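Local coordinates for protein beta-agarase B (Zobellia galactanivorans, PDB 4ATF) that cleaves the beta-1,4-linkages between galactose and 3,6-anhydrogalactose in agarose with retention of anomeric configuration, giving mainly the tetramer, at residues 130-135 / 251-256; 136-141 / 167-172; 207-212 / 224-229. The protein carries 1 engineered substitution. All blocks are in the same frame, centred on the assembly; numbering follows the deposited sequence. Where two conformers were deposited one is given.

Contact 1 (130-135 / 251-256); sequences LLSADD and LNKEMD. With GAL (beta-D-galactopyranose), chain E.
Leu131 and Asp256 are joined by a pair of backbone hydrogen bonds, Leu131 N to Asp256 O and Asp256 N to Leu131 O, both 3.0 Å, which make them an antiparallel hydrogen-bonded pair. A CA-H...O contact from Leu130 CA to Asp256 O, 3.1 Å, accompanies them. Beyond this pair the chains splay: their directions here differ by 116°, and a water takes over, accepting from Ala133 N and donating to Glu254 O.

The apolar part lies on the buried side. Met255, extended beyond CG, lays its flexible thioether alongside Leu130, with SD 3.5 Å from Leu130 CB, while CG rests against the backbone amide Ser132 N. The unbranched, extended chain lets Met255 reach along the backbone of 130-132 as far as Leu130.

The ionic part is at the exposed end. Lys253, extended beyond CG, runs out past Ser132, its CB 3.8 Å from Ser132 CB, and meets Asp134 at about a right angle. Lys253 NZ forms a salt bridge with Asp134 OD2, 2.9 Å, on the syn lone pair of that oxygen. The other oxygen, Asp134 OD1, is met nearly along its C-O bond by Ser132 OG at 2.9 Å; Thr136 OG1 binds both OD1 and NZ, so the carboxylate is fixed from several directions. This network braces the type I turn 132-135, at whose end Asp135 OD2 takes a hydrogen bond from O2 of the galactose, 2.5 Å. His60, a substrate-binding residue, links Asp135 OD1 to Asp256 OD2, and Arg106 pairs with Asp256 OD1.

Strand 125-132 thus lies between strands 137-145 and 255-262, with Leu131 turned to the glycan side near Tyr59 and Glu138, and Leu130 and Met255 packed on Trp205 of strand 199-207.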
loop_
_atom_site.group_PDB
_atom_site.type_symbol
_atom_site.label_atom_id
_atom_site.label_comp_id
_atom_site.label_asym_id
_atom_site.label_seq_id
_atom_site.Cartn_x
_atom_site.Cartn_y
_atom_site.Cartn_z
ATOM N N LEU A 130 2.166 -3.719 -3.578
ATOM C CA LEU A 130 3.003 -4.406 -4.593
ATOM C C LEU A 130 2.201 -4.410 -5.879
ATOM O O LEU A 130 0.958 -4.660 -5.837
ATOM C CB LEU A 130 3.261 -5.883 -4.219
ATOM C CG LEU A 130 3.856 -6.047 -2.804
ATOM C CD1 LEU A 130 3.999 -7.582 -2.538
ATOM C CD2 LEU A 130 5.213 -5.306 -2.639
ATOM N N LEU A 131 2.843 -4.162 -7.021
ATOM C CA LEU A 131 2.047 -4.069 -8.310
ATOM C C LEU A 131 2.909 -4.665 -9.418
ATOM O O LEU A 131 4.078 -4.250 -9.549
ATOM C CB LEU A 131 1.721 -2.596 -8.647
ATOM C CG LEU A 131 0.933 -2.340 -9.926
ATOM C CD1 LEU A 131 -0.451 -2.970 -9.720
ATOM C CD2 LEU A 131 0.805 -0.805 -10.154
ATOM N N SER A 132 2.388 -5.634 -10.205
ATOM C CA SER A 132 3.170 -6.174 -11.312
ATOM C C SER A 132 3.466 -5.099 -12.390
ATOM O O SER A 132 2.738 -4.108 -12.504
ATOM C CB SER A 132 2.442 -7.411 -11.945
ATOM O OG SER A 132 1.199 -6.972 -12.546
ATOM N N ALA A 133 4.526 -5.336 -13.188
ATOM C CA ALA A 133 4.946 -4.367 -14.190
ATOM C C ALA A 133 3.783 -4.040 -15.186
ATOM O O ALA A 133 3.640 -2.880 -15.675
ATOM C CB ALA A 133 6.230 -4.906 -14.934
ATOM N N ASP A 134 2.953 -5.069 -15.467
ATOM C CA ASP A 134 1.896 -4.890 -16.474
ATOM C C ASP A 134 0.574 -4.460 -15.871
ATOM O O ASP A 134 -0.426 -4.416 -16.606
ATOM C CB ASP A 134 1.760 -6.147 -17.360
ATOM C CG ASP A 134 1.149 -7.353 -16.582
ATOM O OD1 ASP A 134 0.775 -7.207 -15.372
ATOM O OD2 ASP A 134 1.060 -8.443 -17.202
ATOM N N ASP A 135 0.573 -4.095 -14.570
ATOM C CA ASP A 135 -0.617 -3.524 -13.846
ATOM C C ASP A 135 -1.790 -4.531 -13.717
ATOM O O ASP A 135 -2.918 -4.134 -13.518
ATOM C CB ASP A 135 -1.116 -2.248 -14.553
ATOM C CG ASP A 135 -0.126 -1.048 -14.397
ATOM O OD1 ASP A 135 0.635 -1.055 -13.415
ATOM O OD2 ASP A 135 -0.116 -0.140 -15.236
ATOM N N LEU A 251 -1.560 -15.092 -8.394
ATOM C CA LEU A 251 -0.619 -13.945 -8.181
ATOM C C LEU A 251 0.832 -14.417 -8.418
ATOM O O LEU A 251 1.582 -14.696 -7.488
ATOM C CB LEU A 251 -0.832 -13.350 -6.773
ATOM C CG LEU A 251 -2.247 -12.709 -6.532
ATOM C CD1 LEU A 251 -2.466 -12.426 -5.041
ATOM C CD2 LEU A 251 -2.364 -11.421 -7.326
ATOM N N ASN A 252 1.224 -14.548 -9.672
ATOM C CA ASN A 252 2.498 -15.205 -10.013
ATOM C C ASN A 252 3.535 -14.193 -10.496
ATOM O O ASN A 252 4.731 -14.524 -10.582
ATOM C CB ASN A 252 2.294 -16.252 -11.136
ATOM C CG ASN A 252 1.963 -15.574 -12.524
ATOM O OD1 ASN A 252 0.959 -14.814 -12.632
ATOM N ND2 ASN A 252 2.847 -15.755 -13.518
ATOM N N LYS A 253 3.107 -12.979 -10.858
ATOM C CA LYS A 253 4.070 -12.079 -11.542
ATOM C C LYS A 253 4.944 -11.343 -10.525
ATOM O O LYS A 253 4.428 -10.897 -9.479
ATOM C CB LYS A 253 3.302 -11.051 -12.410
ATOM C CG LYS A 253 2.528 -11.729 -13.614
ATOM C CD LYS A 253 1.651 -10.743 -14.365
ATOM C CE LYS A 253 0.994 -11.515 -15.531
ATOM N NZ LYS A 253 -0.242 -10.774 -16.150
ATOM N N GLU A 254 6.231 -11.164 -10.825
ATOM C CA GLU A 254 7.096 -10.342 -9.928
ATOM C C GLU A 254 6.550 -8.893 -9.838
ATOM O O GLU A 254 5.835 -8.409 -10.792
ATOM C CB GLU A 254 8.578 -10.405 -10.400
ATOM C CG GLU A 254 8.820 -9.623 -11.685
ATOM C CD GLU A 254 10.213 -9.791 -12.250
ATOM O OE1 GLU A 254 11.113 -10.362 -11.549
ATOM O OE2 GLU A 254 10.389 -9.373 -13.411
ATOM N N MET A 255 6.806 -8.200 -8.694
ATOM C CA MET A 255 6.072 -6.940 -8.435
ATOM C C MET A 255 7.035 -5.856 -7.919
ATOM O O MET A 255 8.024 -6.171 -7.239
ATOM C CB MET A 255 4.963 -7.156 -7.392
ATOM C CG MET A 255 3.838 -8.078 -7.902
ATOM S SD MET A 255 2.475 -8.139 -6.755
ATOM C CE MET A 255 1.505 -9.511 -7.475
ATOM N N ASP A 256 6.739 -4.600 -8.302
ATOM C CA ASP A 256 7.334 -3.400 -7.753
ATOM C C ASP A 256 6.740 -3.126 -6.339
ATOM O O ASP A 256 5.562 -3.387 -6.077
ATOM C CB ASP A 256 6.913 -2.172 -8.627
ATOM C CG ASP A 256 7.542 -2.182 -10.051
ATOM O OD1 ASP A 256 8.626 -2.785 -10.293
ATOM O OD2 ASP A 256 6.947 -1.541 -10.954
HETATM C C1 GAL E . -3.224 2.682 -13.574
HETATM C C2 GAL E . -2.274 2.384 -14.747
HETATM C C3 GAL E . -2.275 3.555 -15.755
HETATM C C4 GAL E . -3.719 3.929 -16.159
HETATM C C5 GAL E . -4.600 4.133 -14.909
HETATM C C6 GAL E . -5.970 4.499 -15.443
HETATM O O2 GAL E . -0.933 2.061 -14.317
HETATM O O3 GAL E . -1.617 3.104 -16.918
HETATM O O4 GAL E . -4.294 2.803 -16.799
HETATM O O5 GAL E . -4.569 2.937 -14.066
HETATM O O6 GAL E . -6.608 4.822 -14.256
HETATM O O HOH W 1 6.006 -7.993 -13.344
#

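Contact 2 (136-141 / 167-172); sequences TQEIDI and SHHVFI. With GAL (beta-D-galactopyranose), chain B; AAL (3,6-anhydro-alpha-L-galactopyranose), chain C.
Glu138 reaches His169 through an extended first torsion, CG opposite the backbone N (chi1 -175°), followed by a sharp bend at chi2 (-87°) that turns the carboxylate along its neighbour. The two side chains run side by side, their flat groups 70° apart. Glu138 has two modelled positions and the exact place of its carboxylate is doubtful; in one, OE1 approaches the imidazole edge in plane, near CD2.

His169 uses its face for the sugar: O2 of the galactose sits over the ring centre, 3.3 Å above it. A hydrogen bond from His169 ND1 to Asp178, itself a substrate-binding residue, helps set the rotation of the ring. Phe171 flanks the pair, its edge at CE2 4.0 Å from Glu138 CB. O3 of the anhydrogalactose sits over one face, displaced toward the rim, 3.6 Å from Phe171 CZ; the flat ring lets the sugar come close there. Arg173 adds a cation-pi contact.

The backbones hold these groups in line. Glu138 and His169 form an antiparallel hydrogen-bonded pair, His169 N to Glu138 O at 3.0 Å and Glu138 N to His169 O at 3.1 Å, extended by Phe171 N to Thr136 O, 2.8 Å, and Asp140 N to Ser167 O, 2.9 Å. Asp140 also lays its CB and carboxylate against Ser167, CB 3.3 Å from Ser167 O. Ile139, on the other face, packs against Val203 and Trp205.

Glu138, Ile139, Asp140 and Ile141 begin the family 16 catalytic motif, whose last acidic position, that of the proton donor by similarity, is held here by the engineered Asp143. By similarity Glu138 is the nucleophile, and the paired strands form part of the floor of the agarose-binding cleft in a concanavalin-like jelly roll.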
loop_
_atom_site.group_PDB
_atom_site.type_symbol
_atom_site.label_atom_id
_atom_site.label_comp_id
_atom_site.label_asym_id
_atom_site.label_seq_id
_atom_site.Cartn_x
_atom_site.Cartn_y
_atom_site.Cartn_z
ATOM N N THR A 136 -1.525 -5.819 -13.930
ATOM C CA THR A 136 -2.575 -6.786 -13.765
ATOM C C THR A 136 -2.732 -7.449 -12.392
ATOM O O THR A 136 -3.793 -8.076 -12.177
ATOM C CB THR A 136 -2.476 -7.912 -14.800
ATOM O OG1 THR A 136 -1.222 -8.621 -14.627
ATOM C CG2 THR A 136 -2.675 -7.343 -16.241
ATOM N N GLN A 137 -1.696 -7.407 -11.526
ATOM C CA GLN A 137 -1.746 -8.114 -10.292
ATOM C C GLN A 137 -1.165 -7.183 -9.177
ATOM O O GLN A 137 -0.158 -6.488 -9.385
ATOM C CB GLN A 137 -0.928 -9.436 -10.386
ATOM C CG GLN A 137 -1.468 -10.392 -11.460
ATOM C CD GLN A 137 -0.589 -11.639 -11.646
ATOM O OE1 GLN A 137 -0.851 -12.486 -12.545
ATOM N NE2 GLN A 137 0.393 -11.790 -10.802
ATOM N N GLU A 138 -1.831 -7.152 -8.020
ATOM C CA GLU A 138 -1.570 -6.171 -6.957
ATOM C C GLU A 138 -1.801 -6.825 -5.591
ATOM O O GLU A 138 -2.730 -7.644 -5.455
ATOM C CB GLU A 138 -2.546 -4.957 -7.089
ATOM C CG GLU A 138 -2.251 -3.808 -6.062
ATOM C CD GLU A 138 -2.965 -4.000 -4.661
ATOM O OE1 GLU A 138 -3.892 -4.840 -4.552
ATOM O OE2 GLU A 138 -2.617 -3.305 -3.636
ATOM N N ILE A 139 -0.970 -6.487 -4.591
ATOM C CA ILE A 139 -1.135 -6.981 -3.218
ATOM C C ILE A 139 -0.994 -5.763 -2.307
ATOM O O ILE A 139 0.022 -5.040 -2.408
ATOM C CB ILE A 139 -0.065 -8.043 -2.826
ATOM C CG1 ILE A 139 -0.248 -9.330 -3.664
ATOM C CG2 ILE A 139 -0.200 -8.357 -1.255
ATOM C CD1 ILE A 139 1.046 -10.221 -3.725
ATOM N N ASP A 140 -2.025 -5.455 -1.503
ATOM C CA ASP A 140 -1.886 -4.384 -0.493
ATOM C C ASP A 140 -1.102 -4.821 0.737
ATOM O O ASP A 140 -1.258 -5.957 1.188
ATOM C CB ASP A 140 -3.216 -4.053 0.098
ATOM C CG ASP A 140 -4.177 -3.533 -0.870
ATOM O OD1 ASP A 140 -3.853 -3.094 -2.002
ATOM O OD2 ASP A 140 -5.338 -3.642 -0.425
ATOM N N ILE A 141 -0.217 -4.030 1.289
ATOM C CA ILE A 141 0.344 -4.457 2.567
ATOM C C ILE A 141 -0.315 -3.546 3.627
ATOM O O ILE A 141 -0.844 -4.001 4.706
ATOM C CB ILE A 141 1.885 -4.380 2.532
ATOM C CG1 ILE A 141 2.426 -5.385 1.492
ATOM C CG2 ILE A 141 2.519 -4.629 3.944
ATOM C CD1 ILE A 141 3.866 -5.080 1.081
ATOM N N SER A 167 -5.851 -6.355 1.388
ATOM C CA SER A 167 -6.512 -6.946 0.219
ATOM C C SER A 167 -5.493 -7.208 -0.909
ATOM O O SER A 167 -4.270 -7.076 -0.708
ATOM C CB SER A 167 -7.626 -5.961 -0.229
ATOM O OG SER A 167 -8.573 -6.617 -1.069
ATOM N N HIS A 168 -6.023 -7.615 -2.066
ATOM C CA HIS A 168 -5.245 -7.872 -3.267
ATOM C C HIS A 168 -6.207 -7.639 -4.442
ATOM O O HIS A 168 -7.453 -7.674 -4.249
ATOM C CB HIS A 168 -4.680 -9.326 -3.248
ATOM C CG HIS A 168 -5.681 -10.360 -3.668
ATOM N ND1 HIS A 168 -6.606 -10.901 -2.794
ATOM C CD2 HIS A 168 -5.936 -10.920 -4.880
ATOM C CE1 HIS A 168 -7.365 -11.772 -3.441
ATOM N NE2 HIS A 168 -6.979 -11.810 -4.706
ATOM N N HIS A 169 -5.673 -7.398 -5.646
ATOM C CA HIS A 169 -6.535 -7.153 -6.823
ATOM C C HIS A 169 -5.973 -7.928 -7.987
ATOM O O HIS A 169 -4.760 -8.061 -8.085
ATOM C CB HIS A 169 -6.560 -5.651 -7.245
ATOM C CG HIS A 169 -7.177 -4.733 -6.242
ATOM N ND1 HIS A 169 -8.383 -4.110 -6.463
ATOM C CD2 HIS A 169 -6.737 -4.286 -5.027
ATOM C CE1 HIS A 169 -8.692 -3.353 -5.414
ATOM N NE2 HIS A 169 -7.716 -3.444 -4.525
ATOM N N VAL A 170 -6.838 -8.375 -8.887
ATOM C CA VAL A 170 -6.400 -8.810 -10.206
ATOM C C VAL A 170 -7.190 -7.980 -11.182
ATOM O O VAL A 170 -8.377 -7.657 -10.911
ATOM C CB VAL A 170 -6.497 -10.350 -10.413
ATOM C CG1 VAL A 170 -5.440 -11.082 -9.535
ATOM C CG2 VAL A 170 -7.885 -10.874 -10.143
ATOM N N PHE A 171 -6.562 -7.570 -12.288
ATOM C CA PHE A 171 -7.258 -6.654 -13.261
ATOM C C PHE A 171 -7.271 -7.227 -14.658
ATOM O O PHE A 171 -6.376 -8.014 -15.011
ATOM C CB PHE A 171 -6.538 -5.291 -13.382
ATOM C CG PHE A 171 -6.399 -4.548 -12.084
ATOM C CD1 PHE A 171 -7.420 -3.701 -11.615
ATOM C CD2 PHE A 171 -5.238 -4.723 -11.326
ATOM C CE1 PHE A 171 -7.277 -3.054 -10.340
ATOM C CE2 PHE A 171 -5.049 -4.074 -10.084
ATOM C CZ PHE A 171 -6.072 -3.232 -9.583
ATOM N N ILE A 172 -8.272 -6.829 -15.459
ATOM C CA ILE A 172 -8.167 -6.951 -16.899
ATOM C C ILE A 172 -8.003 -5.478 -17.317
ATOM O O ILE A 172 -8.760 -4.619 -16.805
ATOM C CB ILE A 172 -9.424 -7.617 -17.529
ATOM C CG1 ILE A 172 -9.586 -9.072 -17.051
ATOM C CG2 ILE A 172 -9.412 -7.455 -19.124
ATOM C CD1 ILE A 172 -10.994 -9.653 -17.348
HETATM C C1 GAL B . -5.323 -0.507 -4.343
HETATM C C2 GAL B . -5.749 -0.036 -5.726
HETATM C C3 GAL B . -4.674 0.665 -6.563
HETATM C C4 GAL B . -4.141 1.824 -5.698
HETATM C C5 GAL B . -3.733 1.273 -4.300
HETATM C C6 GAL B . -3.078 2.326 -3.387
HETATM O O2 GAL B . -6.086 -1.215 -6.398
HETATM O O3 GAL B . -5.372 1.130 -7.731
HETATM O O4 GAL B . -5.188 2.744 -5.538
HETATM O O5 GAL B . -4.764 0.563 -3.600
HETATM O O6 GAL B . -2.714 1.602 -2.209
HETATM C C1 AAL C . -4.924 0.552 -8.976
HETATM C C2 AAL C . -5.916 1.002 -10.088
HETATM C C3 AAL C . -5.209 0.819 -11.471
HETATM C C4 AAL C . -3.885 1.474 -11.625
HETATM C C5 AAL C . -3.072 0.762 -10.569
HETATM C C6 AAL C . -3.380 -0.702 -10.994
HETATM O O2 AAL C . -6.258 2.373 -9.891
HETATM O O3 AAL C . -4.721 -0.571 -11.572
HETATM O O4 AAL C . -3.232 1.453 -12.862
HETATM O O5 AAL C . -3.521 1.004 -9.208
#

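Contact 3 (207-212 / 224-229); sequences DPWHLE and SGKDII
Trp209 has the most surface buried here, and its indole is gripped from two sides. Lys226 CG sits almost squarely over the six-membered ring, 3.8 Å from its centroid and 4° off the normal, a CH-pi contact made by the aliphatic part of the lysine; Pro208 CB lies over the opposite face. Ile229, second in buried area, comes in at the ring's edge, with CB 3.6 Å from Trp209 CE3. With CG2 anti to the backbone N and CG1 beside it, its two branches divide, CG2 going to Pro208 O, 3.7 Å, and CD1 to Leu211 CD1, 4.2 Å.

Ser224, third, brings the backbones together as the partner of His210 in an antiparallel non-hydrogen-bonded pair. Next to it Gly225 N donates to Trp209 O, 2.8 Å and nearly straight at 165°. Gly225 is the N-cap of helix 226-229; its backbone angles, with phi positive, leave no room beside the carbonyl of Ser224, which is why glycine is at home here. The type I turn 207-210 is reinforced by an Asx turn, Asp207 OD1 accepting from Trp209 N, 2.9 Å.

The short helix therefore folds back against the turn between strands 199-207 and 210-215, with Ile228 and Ile229 on Val223 of strand 218-224 and Leu211 packing on Trp205 and Leu251.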
loop_
_atom_site.group_PDB
_atom_site.type_symbol
_atom_site.label_atom_id
_atom_site.label_comp_id
_atom_site.label_asym_id
_atom_site.label_seq_id
_atom_site.Cartn_x
_atom_site.Cartn_y
_atom_site.Cartn_z
ATOM N N ASP A 207 2.848 -18.138 -2.376
ATOM C CA ASP A 207 2.797 -18.720 -3.693
ATOM C C ASP A 207 1.636 -17.987 -4.403
ATOM O O ASP A 207 0.980 -17.169 -3.772
ATOM C CB ASP A 207 2.586 -20.282 -3.665
ATOM C CG ASP A 207 1.334 -20.729 -2.856
ATOM O OD1 ASP A 207 0.172 -20.521 -3.329
ATOM O OD2 ASP A 207 1.499 -21.352 -1.779
ATOM N N PRO A 208 1.351 -18.293 -5.686
ATOM C CA PRO A 208 0.264 -17.546 -6.408
ATOM C C PRO A 208 -1.145 -17.643 -5.796
ATOM O O PRO A 208 -2.039 -16.836 -6.159
ATOM C CB PRO A 208 0.272 -18.213 -7.821
ATOM C CG PRO A 208 1.796 -18.649 -7.994
ATOM C CD PRO A 208 2.133 -19.191 -6.583
ATOM N N TRP A 209 -1.350 -18.594 -4.872
ATOM C CA TRP A 209 -2.682 -18.854 -4.286
ATOM C C TRP A 209 -2.789 -18.652 -2.761
ATOM O O TRP A 209 -3.775 -19.085 -2.132
ATOM C CB TRP A 209 -3.174 -20.240 -4.682
ATOM C CG TRP A 209 -3.252 -20.423 -6.189
ATOM C CD1 TRP A 209 -2.440 -21.213 -6.967
ATOM C CD2 TRP A 209 -4.168 -19.752 -7.099
ATOM N NE1 TRP A 209 -2.842 -21.115 -8.332
ATOM C CE2 TRP A 209 -3.858 -20.190 -8.419
ATOM C CE3 TRP A 209 -5.190 -18.781 -6.909
ATOM C CZ2 TRP A 209 -4.568 -19.752 -9.544
ATOM C CZ3 TRP A 209 -5.897 -18.325 -8.034
ATOM C CH2 TRP A 209 -5.595 -18.843 -9.329
ATOM N N HIS A 210 -1.785 -18.015 -2.149
ATOM C CA HIS A 210 -1.722 -18.029 -0.679
ATOM C C HIS A 210 -1.042 -16.746 -0.165
ATOM O O HIS A 210 0.157 -16.530 -0.414
ATOM C CB HIS A 210 -0.968 -19.311 -0.137
ATOM C CG HIS A 210 -1.179 -19.534 1.324
ATOM N ND1 HIS A 210 -0.416 -18.925 2.300
ATOM C CD2 HIS A 210 -2.103 -20.266 1.974
ATOM C CE1 HIS A 210 -0.845 -19.303 3.504
ATOM N NE2 HIS A 210 -1.875 -20.118 3.328
ATOM N N LEU A 211 -1.814 -15.933 0.577
ATOM C CA LEU A 211 -1.323 -14.657 1.206
ATOM C C LEU A 211 -1.630 -14.750 2.694
ATOM O O LEU A 211 -2.697 -15.209 3.057
ATOM C CB LEU A 211 -2.098 -13.432 0.633
ATOM C CG LEU A 211 -2.000 -13.221 -0.894
ATOM C CD1 LEU A 211 -2.951 -12.024 -1.359
ATOM C CD2 LEU A 211 -0.501 -12.993 -1.299
ATOM N N GLU A 212 -0.721 -14.315 3.548
ATOM C CA GLU A 212 -1.005 -14.173 4.995
ATOM C C GLU A 212 -0.669 -12.761 5.391
ATOM O O GLU A 212 0.420 -12.297 5.058
ATOM C CB GLU A 212 -0.068 -15.117 5.791
ATOM C CG GLU A 212 -0.404 -16.596 5.492
ATOM C CD GLU A 212 0.671 -17.515 6.041
ATOM O OE1 GLU A 212 1.658 -17.055 6.697
ATOM O OE2 GLU A 212 0.505 -18.704 5.840
ATOM N N SER A 224 -6.522 -17.630 0.873
ATOM C CA SER A 224 -5.871 -18.824 0.310
ATOM C C SER A 224 -6.835 -19.535 -0.595
ATOM O O SER A 224 -7.997 -19.714 -0.220
ATOM C CB SER A 224 -5.447 -19.757 1.479
ATOM O OG SER A 224 -4.778 -20.880 0.994
ATOM N N GLY A 225 -6.400 -19.939 -1.784
ATOM C CA GLY A 225 -7.244 -20.741 -2.710
ATOM C C GLY A 225 -7.833 -19.956 -3.890
ATOM O O GLY A 225 -7.998 -18.725 -3.827
ATOM N N LYS A 226 -8.187 -20.689 -4.952
ATOM C CA LYS A 226 -8.601 -20.060 -6.223
ATOM C C LYS A 226 -9.904 -19.271 -6.105
ATOM O O LYS A 226 -10.006 -18.200 -6.715
ATOM C CB LYS A 226 -8.731 -21.117 -7.331
ATOM C CG LYS A 226 -7.441 -21.964 -7.581
ATOM C CD LYS A 226 -7.759 -23.215 -8.414
ATOM C CE LYS A 226 -6.549 -24.228 -8.469
ATOM N NZ LYS A 226 -6.733 -25.330 -9.456
ATOM N N ASP A 227 -10.849 -19.757 -5.290
ATOM C CA ASP A 227 -12.195 -19.179 -5.164
ATOM C C ASP A 227 -12.157 -17.756 -4.531
ATOM O O ASP A 227 -13.046 -16.943 -4.803
ATOM C CB ASP A 227 -13.125 -20.061 -4.302
ATOM C CG ASP A 227 -13.495 -21.408 -4.969
ATOM O OD1 ASP A 227 -13.199 -21.651 -6.170
ATOM O OD2 ASP A 227 -14.131 -22.255 -4.285
ATOM N N ILE A 228 -11.161 -17.454 -3.684
ATOM C CA ILE A 228 -11.039 -16.078 -3.132
ATOM C C ILE A 228 -9.943 -15.251 -3.889
ATOM O O ILE A 228 -10.065 -14.015 -4.016
ATOM C CB ILE A 228 -10.815 -16.067 -1.603
ATOM C CG1 ILE A 228 -10.816 -14.635 -1.038
ATOM C CG2 ILE A 228 -9.469 -16.703 -1.262
ATOM C CD1 ILE A 228 -11.021 -14.602 0.488
ATOM N N ILE A 229 -8.908 -15.905 -4.420
ATOM C CA ILE A 229 -7.794 -15.111 -5.041
ATOM C C ILE A 229 -8.200 -14.642 -6.473
ATOM O O ILE A 229 -8.001 -13.460 -6.855
ATOM C CB ILE A 229 -6.488 -15.956 -5.126
ATOM C CG1 ILE A 229 -5.944 -16.263 -3.702
ATOM C CG2 ILE A 229 -5.389 -15.254 -6.000
ATOM C CD1 ILE A 229 -5.070 -15.211 -3.080
HETATM O O HOH W 2 -4.101 -22.433 -1.733
#

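From the N terminus, strand 125-132 supplies the first half of contact 1, and the turn after it leads directly into contact 2, whose first strand pairs back through Leu130 N to Ile139 O and Ser132 N to Gln137 O. Contact 2 closes at 167-172; contact 3 then opens at 207 and closes at 224-229. The two follow in series, and both fall within the long excursion that ends when 251-256 returns to 130-135. His168 NE2 hydrogen-bonded to Ile229 O joins contacts 2 and 3, and Pro208 O hydrogen-bonded to Leu251 N joins contacts 3 and 1. Together they tie the glycan-facing strands to the hairpin 210-224 and helix 226-229.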